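Local coordinates for protein HTH-type transcriptional regulator gadX (Escherichia coli, PDB 3MKL) that activates about fifteen acid-resistance genes, including gadA, gadB and gadC, by binding DNA, and can repress gadW under some conditions, at residues A[10-15]-A[52-57]; A[25-30]-A[35-40]; A[64-69]-A[78-83]; A[87-92]-A[99-104]. All blocks are in the same frame, centred on the assembly; numbering follows the deposited sequence.

From the N terminus, helix 8-17 is followed by helices 26-32 and 37-46 before the chain enters the long helix 51-67. Contact 1 ties the first of these helices to the last and so closes the first half of the fold. Within that loop, contact 2 closes a much shorter one between 25-30 and 35-40; V12 of contact 1 touches I29 and L40 of contact 2. Contact 3 then joins the far end of helix 51-67 to the end of helix 74-80, and contact 4 folds helix 101-107 back onto helix 86-97. Contacts 1, 3 and 4 come in series and none cross. Contacts 2 and 4, centres about 30 Å apart, lie on opposite sides of the chain's centre.

Contact 1: A[10-15]-A[52-57]; sequences TRVCTV and SQLLTE
L54 reaches from helix 51-67 to helix 8-17 and places its two methyl groups against two consecutive residues, V12 and C13. On the V12 side, L54 CD1 lies 3.8 Å from V12 CG1 and the two side chains cross at about a right angle. A chi1 of 166° gives the leucine the V12 branch opposite the backbone N; the other branch, CG2, packs on I29 and L40, so the valine is gripped from two directions and is buried. In AraC-family DNA-binding domains a long helix connects two helix-turn-helix subdomains. Helix 51-67 occupies that place here, and L54, near its start, fastens it to the opening helix of the N-terminal subdomain. On the C13 side, L54 CD2 touches C13 SG at 4.0 Å, an ordinary carbon-sulfur contact, but the cysteine is partly exposed and this side is nearer solvent. The closest pair of CA atoms, C13 CA and L54 CA, is 6.6 Å apart, and side chains bridge the helices. One turn further along, E57 makes a long, weak ion pair with R9, while T10 on the outer surface of helix 8-17 bonds through its hydroxyl to N7.

Contact 2: A[25-30]-A[35-40]; sequences TLARIA and MSPSLL
The N-terminal helix-turn-helix motif of this AraC-type domain, predicted to bind DNA, is pinned at its turn by A30 and M35 and packed inside by I29 and L40, with L26 and the exposed P37 toward the margin. Helix 26-32 leads into the turn and helix 37-46 leaves it, in the place of the recognition helix. Across the turn, the backbone N of selenomethionine M35 donates to A30 O at 2.9 Å, a fairly straight bond (163° at the hydrogen) whose donor is tilted 29° from the carbonyl plane. The second helix starts at once: S36 is its N-cap, with OG accepting from L39 N, much as T25 OG1 caps the first helix through R28 N.

The apolar contact centres on L40. Its CG is anti to the backbone N (chi1 -179°), which sends CD2 between the two helices to meet I29 CG2 at 3.6 Å and L26 CD1 at 3.8 Å. L40 crosses I29 nearly at a right angle but runs past L26 in the opposite direction. The second methyl of L26, CD2, rests 3.9 Å from P37 CB, while the proline ring passes along the outside of the first helix, its CG 4.1 Å from A27 CB. M8 and V12 of helix 8-17 also pack on L40, joining the motif to the first helix, and Y51 touches both L26 and I29. The small side chain of A30 sits where the backbone folds back, A30 CB lying 3.4 Å from M35 O.

Contact 3: A[64-69]-A[78-83]; sequences LQLIVI and AVSCGY
L66, late in helix 51-67, meets S80 and C81 at the end of helix 74-80 through a single methyl group. The CA-CB bond already points toward 78-83, but L66 CB itself remains 5.6 Å from S80 CB. L66 CG, held anti to the carbonyl carbon (chi1 -49°) and still 4.9 Å from S80 CB, only branches the chain. L66 CD2 stays 5.4 Å from S80 CB, whereas CD1 continues outward and makes the contact. It presses on S80 CB at 3.5 Å, tighter than usual for two carbons, and lies 4.1 Å from C81 SG. The hydroxyl of S80 is beside this methyl, with OG 4.2 Å from L66 CD1, but its polar partner is R76 O, one turn back in its own helix.

The two residues touched by L66 are at the point where helix 74-80, the first helix of the C-terminal helix-turn-helix motif, comes to an end. G82 closes it in a Schellman motif: its phi of 99° is positive, and the chain bonds back into the last turn through Y83 N to A78 O at 2.9 Å and G82 N to V79 O at 3.2 Å. L66 also packs on V77, and A63 reaches C81, so A63 and L66, about one turn apart, both face this flank. Beyond the turn, Y83 forms a cation-pi pair with R59. Between 64-69 and 78-83 the attraction is wholly apolar and of small area: dispersion draws the L66 methyl to S80 CB and C81 SG, while the serine hydroxyl bonds to R76 O within its own helix.

Contact 4: A[87-92]-A[99-104]; sequences SYFIYV and MTPTEY
In the C-terminal helix-turn-helix motif, predicted to bind DNA, helix 86-97 follows the turn as the recognition helix of the unit would, and F89 and I90 on it receive P101 at the start of the last helix, 101-107. The proline ring enters between them. P101 CG lies 3.5 Å from F89 CE2, approaching the aromatic ring obliquely, and P101 CB is 4.0 Å from the same ring atom. With chi1 at 165° the F89 ring swings away from its own backbone N and lies against P101; it also packs on I74 and A78 of helix 74-80. At right angles to P101 stands I90, with CG2 4.0 Å from P101 CD and 4.2 Å from T100 CG2. I67 and F93 add to the apolar surroundings of the proline.

T100 and E103 form a capping box at the same helix start. E103 N donates to T100 OG1 at 3.1 Å. In return E103 OE1 accepts from T100 N at 3.0 Å along an almost straight line (173°), met from well above the carboxylate plane, and from T100 OG1 at 3.1 Å through its anti lone pair. Two donors on one oxygen, beside the positive end of a helix dipole, would probably favour the ionised carboxylate, and the reciprocal bonds fix the helix start from which P101 packs against F89 and I90.

Contact 1: A[10-15]-A[52-57]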
loop_
_atom_site.group_PDB
_atom_site.type_symbol
_atom_site.label_atom_id
_atom_site.label_comp_id
_atom_site.label_asym_id
_atom_site.label_seq_id
_atom_site.Cartn_x
_atom_site.Cartn_y
_atom_site.Cartn_z
ATOM N N THR A 10 0.025 -12.918 -0.365
ATOM C CA THR A 10 -1.047 -12.779 -1.373
ATOM C C THR A 10 -2.422 -12.543 -0.746
ATOM O O THR A 10 -3.154 -11.663 -1.187
ATOM C CB THR A 10 -1.109 -14.004 -2.312
ATOM O OG1 THR A 10 0.135 -14.109 -3.007
ATOM C CG2 THR A 10 -2.233 -13.876 -3.343
ATOM N N ARG A 11 -2.755 -13.322 0.288
ATOM C CA ARG A 11 -4.054 -13.193 0.977
ATOM C C ARG A 11 -4.234 -11.855 1.685
ATOM O O ARG A 11 -5.334 -11.313 1.695
ATOM C CB ARG A 11 -4.275 -14.341 1.963
ATOM C CG ARG A 11 -4.560 -15.648 1.274
ATOM C CD ARG A 11 -4.398 -16.791 2.226
ATOM N NE ARG A 11 -5.505 -16.839 3.175
ATOM C CZ ARG A 11 -5.470 -17.501 4.328
ATOM N NH1 ARG A 11 -4.380 -18.172 4.674
ATOM N NH2 ARG A 11 -6.529 -17.489 5.134
ATOM N N VAL A 12 -3.148 -11.356 2.274
ATOM C CA VAL A 12 -3.069 -10.045 2.913
ATOM C C VAL A 12 -3.196 -8.915 1.869
ATOM O O VAL A 12 -3.983 -8.005 2.047
ATOM C CB VAL A 12 -1.743 -9.901 3.730
ATOM C CG1 VAL A 12 -1.483 -8.448 4.124
ATOM C CG2 VAL A 12 -1.763 -10.770 4.963
ATOM N N CYS A 13 -2.442 -8.972 0.775
ATOM C CA CYS A 13 -2.623 -8.005 -0.320
ATOM C C CYS A 13 -4.057 -8.009 -0.850
ATOM O O CYS A 13 -4.582 -6.962 -1.208
ATOM C CB CYS A 13 -1.621 -8.247 -1.451
ATOM S SG CYS A 13 0.081 -7.857 -0.949
ATOM N N THR A 14 -4.710 -9.175 -0.867
ATOM C CA THR A 14 -6.122 -9.228 -1.287
ATOM C C THR A 14 -7.055 -8.490 -0.304
ATOM O O THR A 14 -7.998 -7.820 -0.717
ATOM C CB THR A 14 -6.628 -10.677 -1.528
ATOM O OG1 THR A 14 -5.749 -11.349 -2.446
ATOM C CG2 THR A 14 -8.078 -10.653 -2.120
ATOM N N VAL A 15 -6.789 -8.629 0.992
ATOM C CA VAL A 15 -7.543 -7.901 1.990
ATOM C C VAL A 15 -7.331 -6.397 1.788
ATOM O O VAL A 15 -8.284 -5.644 1.658
ATOM C CB VAL A 15 -7.082 -8.311 3.403
ATOM C CG1 VAL A 15 -7.744 -7.437 4.469
ATOM C CG2 VAL A 15 -7.327 -9.794 3.612
ATOM N N SER A 52 3.102 -4.054 7.148
ATOM C CA SER A 52 3.355 -2.663 6.765
ATOM C C SER A 52 4.103 -2.548 5.441
ATOM O O SER A 52 3.880 -1.609 4.689
ATOM C CB SER A 52 4.045 -1.868 7.873
ATOM O OG SER A 52 5.194 -2.543 8.348
ATOM N N GLN A 53 4.965 -3.511 5.140
ATOM C CA GLN A 53 5.659 -3.513 3.865
ATOM C C GLN A 53 4.666 -3.788 2.773
ATOM O O GLN A 53 4.685 -3.129 1.733
ATOM C CB GLN A 53 6.819 -4.511 3.845
ATOM C CG GLN A 53 8.055 -3.919 4.514
ATOM C CD GLN A 53 9.210 -4.884 4.659
ATOM O OE1 GLN A 53 9.035 -6.102 4.592
ATOM N NE2 GLN A 53 10.414 -4.334 4.881
ATOM N N LEU A 54 3.786 -4.749 3.024
ATOM C CA LEU A 54 2.770 -5.120 2.049
ATOM C C LEU A 54 1.804 -3.966 1.809
ATOM O O LEU A 54 1.438 -3.698 0.677
ATOM C CB LEU A 54 2.045 -6.388 2.490
ATOM C CG LEU A 54 2.926 -7.650 2.467
ATOM C CD1 LEU A 54 2.140 -8.844 2.955
ATOM C CD2 LEU A 54 3.529 -7.926 1.060
ATOM N N LEU A 55 1.406 -3.290 2.883
ATOM C CA LEU A 55 0.567 -2.099 2.780
ATOM C C LEU A 55 1.168 -1.092 1.800
ATOM O O LEU A 55 0.517 -0.682 0.817
ATOM C CB LEU A 55 0.335 -1.463 4.160
ATOM C CG LEU A 55 -0.763 -0.402 4.337
ATOM C CD1 LEU A 55 -2.089 -0.837 3.702
ATOM C CD2 LEU A 55 -0.983 -0.063 5.839
ATOM N N THR A 56 2.422 -0.722 2.060
ATOM C CA THR A 56 3.129 0.256 1.246
ATOM C C THR A 56 3.145 -0.169 -0.216
ATOM O O THR A 56 2.822 0.613 -1.089
ATOM C CB THR A 56 4.569 0.501 1.787
ATOM O OG1 THR A 56 4.480 1.235 3.020
ATOM C CG2 THR A 56 5.424 1.259 0.800
ATOM N N GLU A 57 3.498 -1.416 -0.466
ATOM C CA GLU A 57 3.608 -1.925 -1.817
ATOM C C GLU A 57 2.279 -1.857 -2.575
ATOM O O GLU A 57 2.232 -1.420 -3.722
ATOM C CB GLU A 57 4.188 -3.335 -1.778
ATOM C CG GLU A 57 5.707 -3.308 -1.536
ATOM C CD GLU A 57 6.244 -4.488 -0.729
ATOM O OE1 GLU A 57 5.629 -5.583 -0.726
ATOM O OE2 GLU A 57 7.317 -4.318 -0.116
#

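Contact 2: A[25-30]-A[35-40]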
loop_
_atom_site.group_PDB
_atom_site.type_symbol
_atom_site.label_atom_id
_atom_site.label_comp_id
_atom_site.label_asym_id
_atom_site.label_seq_id
_atom_site.Cartn_x
_atom_site.Cartn_y
_atom_site.Cartn_z
ATOM N N THR A 25 -4.131 -2.222 10.133
ATOM C CA THR A 25 -3.168 -2.598 11.151
ATOM C C THR A 25 -3.066 -4.117 11.090
ATOM O O THR A 25 -3.844 -4.763 10.376
ATOM C CB THR A 25 -3.636 -2.215 12.556
ATOM O OG1 THR A 25 -4.748 -3.043 12.915
ATOM C CG2 THR A 25 -4.053 -0.697 12.657
ATOM N N LEU A 26 -2.132 -4.683 11.858
ATOM C CA LEU A 26 -1.905 -6.134 11.876
ATOM C C LEU A 26 -3.166 -6.867 12.340
ATOM O O LEU A 26 -3.612 -7.807 11.686
ATOM C CB LEU A 26 -0.734 -6.484 12.793
ATOM C CG LEU A 26 -0.454 -7.959 13.062
ATOM C CD1 LEU A 26 0.160 -8.654 11.785
ATOM C CD2 LEU A 26 0.436 -8.139 14.344
ATOM N N ALA A 27 -3.714 -6.420 13.467
ATOM C CA ALA A 27 -4.941 -6.955 14.039
ATOM C C ALA A 27 -6.155 -6.900 13.099
ATOM O O ALA A 27 -6.965 -7.817 13.089
ATOM C CB ALA A 27 -5.258 -6.249 15.353
ATOM N N ARG A 28 -6.299 -5.842 12.315
ATOM C CA ARG A 28 -7.509 -5.712 11.477
ATOM C C ARG A 28 -7.460 -6.606 10.256
ATOM O O ARG A 28 -8.470 -7.203 9.880
ATOM C CB ARG A 28 -7.764 -4.269 11.074
ATOM C CG ARG A 28 -8.104 -3.388 12.254
ATOM C CD ARG A 28 -7.829 -1.951 11.947
ATOM N NE ARG A 28 -8.553 -1.097 12.880
ATOM C CZ ARG A 28 -8.358 0.212 13.022
ATOM N NH1 ARG A 28 -7.438 0.844 12.302
ATOM N NH2 ARG A 28 -9.096 0.897 13.880
ATOM N N ILE A 29 -6.281 -6.696 9.643
ATOM C CA ILE A 29 -6.030 -7.686 8.588
ATOM C C ILE A 29 -6.255 -9.089 9.163
ATOM O O ILE A 29 -6.975 -9.882 8.589
ATOM C CB ILE A 29 -4.606 -7.569 8.000
ATOM C CG1 ILE A 29 -4.414 -6.261 7.224
ATOM C CG2 ILE A 29 -4.322 -8.727 7.028
ATOM C CD1 ILE A 29 -2.891 -5.899 7.078
ATOM N N ALA A 30 -5.662 -9.381 10.321
ATOM C CA ALA A 30 -5.775 -10.698 10.956
ATOM C C ALA A 30 -7.215 -11.072 11.259
ATOM O O ALA A 30 -7.602 -12.227 11.086
ATOM C CB ALA A 30 -4.952 -10.756 12.237
HETATM N N MSE A 35 -7.581 -15.054 11.903
HETATM C CA MSE A 35 -6.304 -15.522 12.485
HETATM C C MSE A 35 -5.951 -14.637 13.639
HETATM O O MSE A 35 -6.373 -13.478 13.651
HETATM C CB MSE A 35 -5.149 -15.401 11.481
HETATM C CG MSE A 35 -5.210 -16.307 10.284
HETATM SE SE MSE A 35 -3.935 -15.614 8.949
HETATM C CE MSE A 35 -2.330 -15.972 9.959
ATOM N N SER A 36 -5.156 -15.148 14.587
ATOM C CA SER A 36 -4.577 -14.284 15.623
ATOM C C SER A 36 -3.539 -13.301 15.044
ATOM O O SER A 36 -2.777 -13.644 14.121
ATOM C CB SER A 36 -3.970 -15.090 16.791
ATOM O OG SER A 36 -2.827 -15.801 16.378
ATOM N N PRO A 37 -3.516 -12.065 15.571
ATOM C CA PRO A 37 -2.431 -11.193 15.122
ATOM C C PRO A 37 -1.035 -11.866 15.211
ATOM O O PRO A 37 -0.246 -11.754 14.260
ATOM C CB PRO A 37 -2.545 -9.985 16.056
ATOM C CG PRO A 37 -4.031 -9.976 16.482
ATOM C CD PRO A 37 -4.376 -11.428 16.594
ATOM N N SER A 38 -0.748 -12.577 16.307
ATOM C CA SER A 38 0.539 -13.253 16.481
ATOM C C SER A 38 0.813 -14.279 15.382
ATOM O O SER A 38 1.921 -14.347 14.870
ATOM C CB SER A 38 0.617 -13.955 17.834
ATOM O OG SER A 38 0.411 -13.017 18.870
ATOM N N LEU A 39 -0.182 -15.091 15.033
ATOM C CA LEU A 39 -0.004 -16.034 13.919
ATOM C C LEU A 39 0.264 -15.287 12.600
ATOM O O LEU A 39 1.218 -15.631 11.880
ATOM C CB LEU A 39 -1.180 -17.041 13.791
ATOM C CG LEU A 39 -1.091 -18.142 12.711
ATOM C CD1 LEU A 39 0.034 -19.164 13.013
ATOM C CD2 LEU A 39 -2.425 -18.862 12.563
ATOM N N LEU A 40 -0.517 -14.242 12.306
ATOM C CA LEU A 40 -0.299 -13.499 11.042
ATOM C C LEU A 40 1.095 -12.902 10.963
ATOM O O LEU A 40 1.774 -13.048 9.950
ATOM C CB LEU A 40 -1.374 -12.444 10.747
ATOM C CG LEU A 40 -1.134 -11.707 9.403
ATOM C CD1 LEU A 40 -1.313 -12.636 8.216
ATOM C CD2 LEU A 40 -1.984 -10.423 9.256
#

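Contact 3: A[64-69]-A[78-83]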
loop_
_atom_site.group_PDB
_atom_site.type_symbol
_atom_site.label_atom_id
_atom_site.label_comp_id
_atom_site.label_asym_id
_atom_site.label_seq_id
_atom_site.Cartn_x
_atom_site.Cartn_y
_atom_site.Cartn_z
ATOM N N LEU A 64 0.269 4.285 -9.083
ATOM C CA LEU A 64 0.532 4.267 -10.536
ATOM C C LEU A 64 -0.726 4.430 -11.377
ATOM O O LEU A 64 -0.689 5.076 -12.418
ATOM C CB LEU A 64 1.262 2.986 -10.966
ATOM C CG LEU A 64 2.711 3.220 -11.386
ATOM C CD1 LEU A 64 3.423 4.114 -10.386
ATOM C CD2 LEU A 64 3.449 1.905 -11.602
ATOM N N GLN A 65 -1.831 3.855 -10.908
ATOM C CA GLN A 65 -3.107 3.891 -11.628
ATOM C C GLN A 65 -3.772 5.267 -11.578
ATOM O O GLN A 65 -4.473 5.646 -12.508
ATOM C CB GLN A 65 -4.064 2.833 -11.065
ATOM C CG GLN A 65 -3.492 1.424 -11.042
ATOM C CD GLN A 65 -4.514 0.367 -10.671
ATOM O OE1 GLN A 65 -5.349 0.557 -9.773
ATOM N NE2 GLN A 65 -4.445 -0.769 -11.356
ATOM N N LEU A 66 -3.553 6.011 -10.496
ATOM C CA LEU A 66 -4.263 7.279 -10.281
ATOM C C LEU A 66 -3.493 8.502 -10.790
ATOM O O LEU A 66 -4.074 9.522 -11.185
ATOM C CB LEU A 66 -4.609 7.454 -8.796
ATOM C CG LEU A 66 -5.275 6.304 -8.022
ATOM C CD1 LEU A 66 -5.468 6.698 -6.586
ATOM C CD2 LEU A 66 -6.607 5.882 -8.656
ATOM N N ILE A 67 -2.176 8.386 -10.787
ATOM C CA ILE A 67 -1.325 9.499 -11.141
ATOM C C ILE A 67 -1.517 9.928 -12.605
ATOM O O ILE A 67 -1.273 11.088 -12.938
ATOM C CB ILE A 67 0.152 9.175 -10.790
ATOM C CG1 ILE A 67 0.964 10.441 -10.591
ATOM C CG2 ILE A 67 0.754 8.154 -11.760
ATOM C CD1 ILE A 67 1.788 10.344 -9.350
ATOM N N VAL A 68 -1.990 9.010 -13.449
ATOM C CA VAL A 68 -2.144 9.242 -14.898
ATOM C C VAL A 68 -3.461 9.950 -15.259
ATOM O O VAL A 68 -3.599 10.503 -16.346
ATOM C CB VAL A 68 -2.019 7.898 -15.691
ATOM C CG1 VAL A 68 -2.430 8.057 -17.165
ATOM C CG2 VAL A 68 -0.606 7.356 -15.601
ATOM N N ILE A 69 -4.433 9.939 -14.355
ATOM C CA ILE A 69 -5.737 10.508 -14.687
ATOM C C ILE A 69 -5.695 12.040 -14.642
ATOM O O ILE A 69 -5.076 12.651 -13.747
ATOM C CB ILE A 69 -6.925 9.831 -13.921
ATOM C CG1 ILE A 69 -6.892 10.104 -12.408
ATOM C CG2 ILE A 69 -6.934 8.319 -14.205
ATOM C CD1 ILE A 69 -7.900 9.244 -11.571
ATOM N N ALA A 78 -2.514 10.917 -3.093
ATOM C CA ALA A 78 -2.032 10.499 -1.792
ATOM C C ALA A 78 -3.213 10.132 -0.912
ATOM O O ALA A 78 -3.209 9.093 -0.261
ATOM C CB ALA A 78 -1.199 11.611 -1.150
ATOM N N VAL A 79 -4.234 10.986 -0.915
ATOM C CA VAL A 79 -5.429 10.782 -0.082
ATOM C C VAL A 79 -6.163 9.517 -0.506
ATOM O O VAL A 79 -6.650 8.772 0.346
ATOM C CB VAL A 79 -6.393 12.028 -0.097
ATOM C CG1 VAL A 79 -7.630 11.766 0.734
ATOM C CG2 VAL A 79 -5.666 13.288 0.414
ATOM N N SER A 80 -6.211 9.273 -1.813
ATOM C CA SER A 80 -6.877 8.090 -2.350
ATOM C C SER A 80 -6.139 6.780 -2.023
ATOM O O SER A 80 -6.750 5.697 -2.054
ATOM C CB SER A 80 -7.061 8.207 -3.863
ATOM O OG SER A 80 -7.580 9.466 -4.241
ATOM N N CYS A 81 -4.841 6.887 -1.728
ATOM C CA CYS A 81 -3.999 5.745 -1.334
ATOM C C CYS A 81 -3.850 5.598 0.192
ATOM O O CYS A 81 -3.188 4.678 0.661
ATOM C CB CYS A 81 -2.612 5.867 -1.950
ATOM S SG CYS A 81 -2.593 5.914 -3.743
ATOM N N GLY A 82 -4.442 6.527 0.944
ATOM C CA GLY A 82 -4.530 6.426 2.386
ATOM C C GLY A 82 -3.499 7.220 3.145
ATOM O O GLY A 82 -3.362 7.045 4.354
ATOM N N TYR A 83 -2.782 8.100 2.444
ATOM C CA TYR A 83 -1.790 8.970 3.066
ATOM C C TYR A 83 -2.411 10.294 3.491
ATOM O O TYR A 83 -3.246 10.876 2.779
ATOM C CB TYR A 83 -0.597 9.191 2.135
ATOM C CG TYR A 83 0.171 7.920 1.879
ATOM C CD1 TYR A 83 1.080 7.426 2.819
ATOM C CD2 TYR A 83 -0.027 7.191 0.708
ATOM C CE1 TYR A 83 1.789 6.222 2.585
ATOM C CE2 TYR A 83 0.650 5.992 0.473
ATOM C CZ TYR A 83 1.555 5.523 1.412
ATOM O OH TYR A 83 2.213 4.359 1.163
#

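Contact 4: A[87-92]-A[99-104]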
loop_
_atom_site.group_PDB
_atom_site.type_symbol
_atom_site.label_atom_id
_atom_site.label_comp_id
_atom_site.label_asym_id
_atom_site.label_seq_id
_atom_site.Cartn_x
_atom_site.Cartn_y
_atom_site.Cartn_z
ATOM N N SER A 87 4.068 15.088 1.630
ATOM C CA SER A 87 5.538 14.969 1.786
ATOM C C SER A 87 5.943 13.524 2.025
ATOM O O SER A 87 6.865 12.983 1.387
ATOM C CB SER A 87 6.030 15.777 2.976
ATOM O OG SER A 87 5.889 17.163 2.768
ATOM N N TYR A 88 5.272 12.888 2.973
ATOM C CA TYR A 88 5.566 11.473 3.235
ATOM C C TYR A 88 5.253 10.574 2.008
ATOM O O TYR A 88 6.089 9.731 1.586
ATOM C CB TYR A 88 4.842 10.981 4.487
ATOM C CG TYR A 88 4.978 9.478 4.691
ATOM C CD1 TYR A 88 6.139 8.941 5.205
ATOM C CD2 TYR A 88 3.949 8.607 4.344
ATOM C CE1 TYR A 88 6.287 7.577 5.410
ATOM C CE2 TYR A 88 4.087 7.207 4.539
ATOM C CZ TYR A 88 5.265 6.711 5.077
ATOM O OH TYR A 88 5.432 5.365 5.275
ATOM N N PHE A 89 4.062 10.749 1.433
ATOM C CA PHE A 89 3.729 10.023 0.202
ATOM C C PHE A 89 4.796 10.236 -0.876
ATOM O O PHE A 89 5.265 9.269 -1.461
ATOM C CB PHE A 89 2.347 10.417 -0.336
ATOM C CG PHE A 89 2.099 9.994 -1.758
ATOM C CD1 PHE A 89 1.874 8.662 -2.076
ATOM C CD2 PHE A 89 2.068 10.935 -2.780
ATOM C CE1 PHE A 89 1.617 8.293 -3.404
ATOM C CE2 PHE A 89 1.807 10.566 -4.093
ATOM C CZ PHE A 89 1.599 9.251 -4.401
ATOM N N ILE A 90 5.171 11.491 -1.140
ATOM C CA ILE A 90 6.265 11.743 -2.090
ATOM C C ILE A 90 7.543 10.963 -1.743
ATOM O O ILE A 90 8.153 10.339 -2.619
ATOM C CB ILE A 90 6.586 13.289 -2.250
ATOM C CG1 ILE A 90 5.403 14.034 -2.921
ATOM C CG2 ILE A 90 7.897 13.488 -3.020
ATOM C CD1 ILE A 90 5.483 15.560 -2.794
ATOM N N TYR A 91 7.928 10.977 -0.468
ATOM C CA TYR A 91 9.126 10.264 0.001
ATOM C C TYR A 91 9.075 8.743 -0.304
ATOM O O TYR A 91 10.054 8.138 -0.741
ATOM C CB TYR A 91 9.321 10.492 1.506
ATOM C CG TYR A 91 10.045 9.355 2.189
ATOM C CD1 TYR A 91 11.450 9.284 2.169
ATOM C CD2 TYR A 91 9.344 8.357 2.879
ATOM C CE1 TYR A 91 12.133 8.224 2.791
ATOM C CE2 TYR A 91 10.034 7.302 3.521
ATOM C CZ TYR A 91 11.416 7.253 3.453
ATOM O OH TYR A 91 12.093 6.243 4.046
ATOM N N VAL A 92 7.925 8.133 -0.048
ATOM C CA VAL A 92 7.811 6.694 -0.193
ATOM C C VAL A 92 7.706 6.311 -1.676
ATOM O O VAL A 92 8.203 5.245 -2.085
ATOM C CB VAL A 92 6.605 6.175 0.603
ATOM C CG1 VAL A 92 6.396 4.716 0.353
ATOM C CG2 VAL A 92 6.871 6.374 2.089
HETATM N N MSE A 99 11.807 8.236 -8.522
HETATM C CA MSE A 99 11.426 9.577 -8.947
HETATM C C MSE A 99 10.211 10.038 -8.152
HETATM O O MSE A 99 9.482 9.216 -7.607
HETATM C CB MSE A 99 11.110 9.596 -10.453
HETATM C CG MSE A 99 10.138 8.505 -10.878
HETATM SE SE MSE A 99 9.626 8.561 -12.760
HETATM C CE MSE A 99 11.320 9.163 -13.554
ATOM N N THR A 100 10.004 11.347 -8.087
ATOM C CA THR A 100 8.834 11.923 -7.428
ATOM C C THR A 100 7.537 11.631 -8.218
ATOM O O THR A 100 7.584 11.409 -9.433
ATOM C CB THR A 100 8.973 13.468 -7.256
ATOM O OG1 THR A 100 8.977 14.092 -8.545
ATOM C CG2 THR A 100 10.248 13.842 -6.517
ATOM N N PRO A 101 6.371 11.642 -7.528
ATOM C CA PRO A 101 5.113 11.516 -8.272
ATOM C C PRO A 101 4.994 12.514 -9.423
ATOM O O PRO A 101 4.464 12.157 -10.473
ATOM C CB PRO A 101 4.052 11.785 -7.212
ATOM C CG PRO A 101 4.692 11.346 -5.930
ATOM C CD PRO A 101 6.158 11.566 -6.063
ATOM N N THR A 102 5.495 13.737 -9.224
ATOM C CA THR A 102 5.421 14.781 -10.230
ATOM C C THR A 102 6.250 14.418 -11.433
ATOM O O THR A 102 5.801 14.617 -12.559
ATOM C CB THR A 102 5.883 16.169 -9.699
ATOM O OG1 THR A 102 4.955 16.626 -8.719
ATOM C CG2 THR A 102 5.926 17.198 -10.818
ATOM N N GLU A 103 7.460 13.904 -11.198
ATOM C CA GLU A 103 8.292 13.450 -12.311
ATOM C C GLU A 103 7.518 12.411 -13.097
ATOM O O GLU A 103 7.301 12.585 -14.283
ATOM C CB GLU A 103 9.632 12.892 -11.837
ATOM C CG GLU A 103 10.589 13.945 -11.298
ATOM C CD GLU A 103 11.798 13.340 -10.602
ATOM O OE1 GLU A 103 11.826 13.350 -9.347
ATOM O OE2 GLU A 103 12.714 12.851 -11.308
ATOM N N TYR A 104 7.057 11.361 -12.419
ATOM C CA TYR A 104 6.313 10.278 -13.086
ATOM C C TYR A 104 5.131 10.758 -13.938
ATOM O O TYR A 104 4.907 10.261 -15.047
ATOM C CB TYR A 104 5.819 9.233 -12.082
ATOM C CG TYR A 104 5.303 7.974 -12.762
ATOM C CD1 TYR A 104 6.136 6.859 -12.948
ATOM C CD2 TYR A 104 3.994 7.901 -13.235
ATOM C CE1 TYR A 104 5.670 5.712 -13.578
ATOM C CE2 TYR A 104 3.523 6.763 -13.867
ATOM C CZ TYR A 104 4.364 5.676 -14.038
ATOM O OH TYR A 104 3.881 4.547 -14.663
#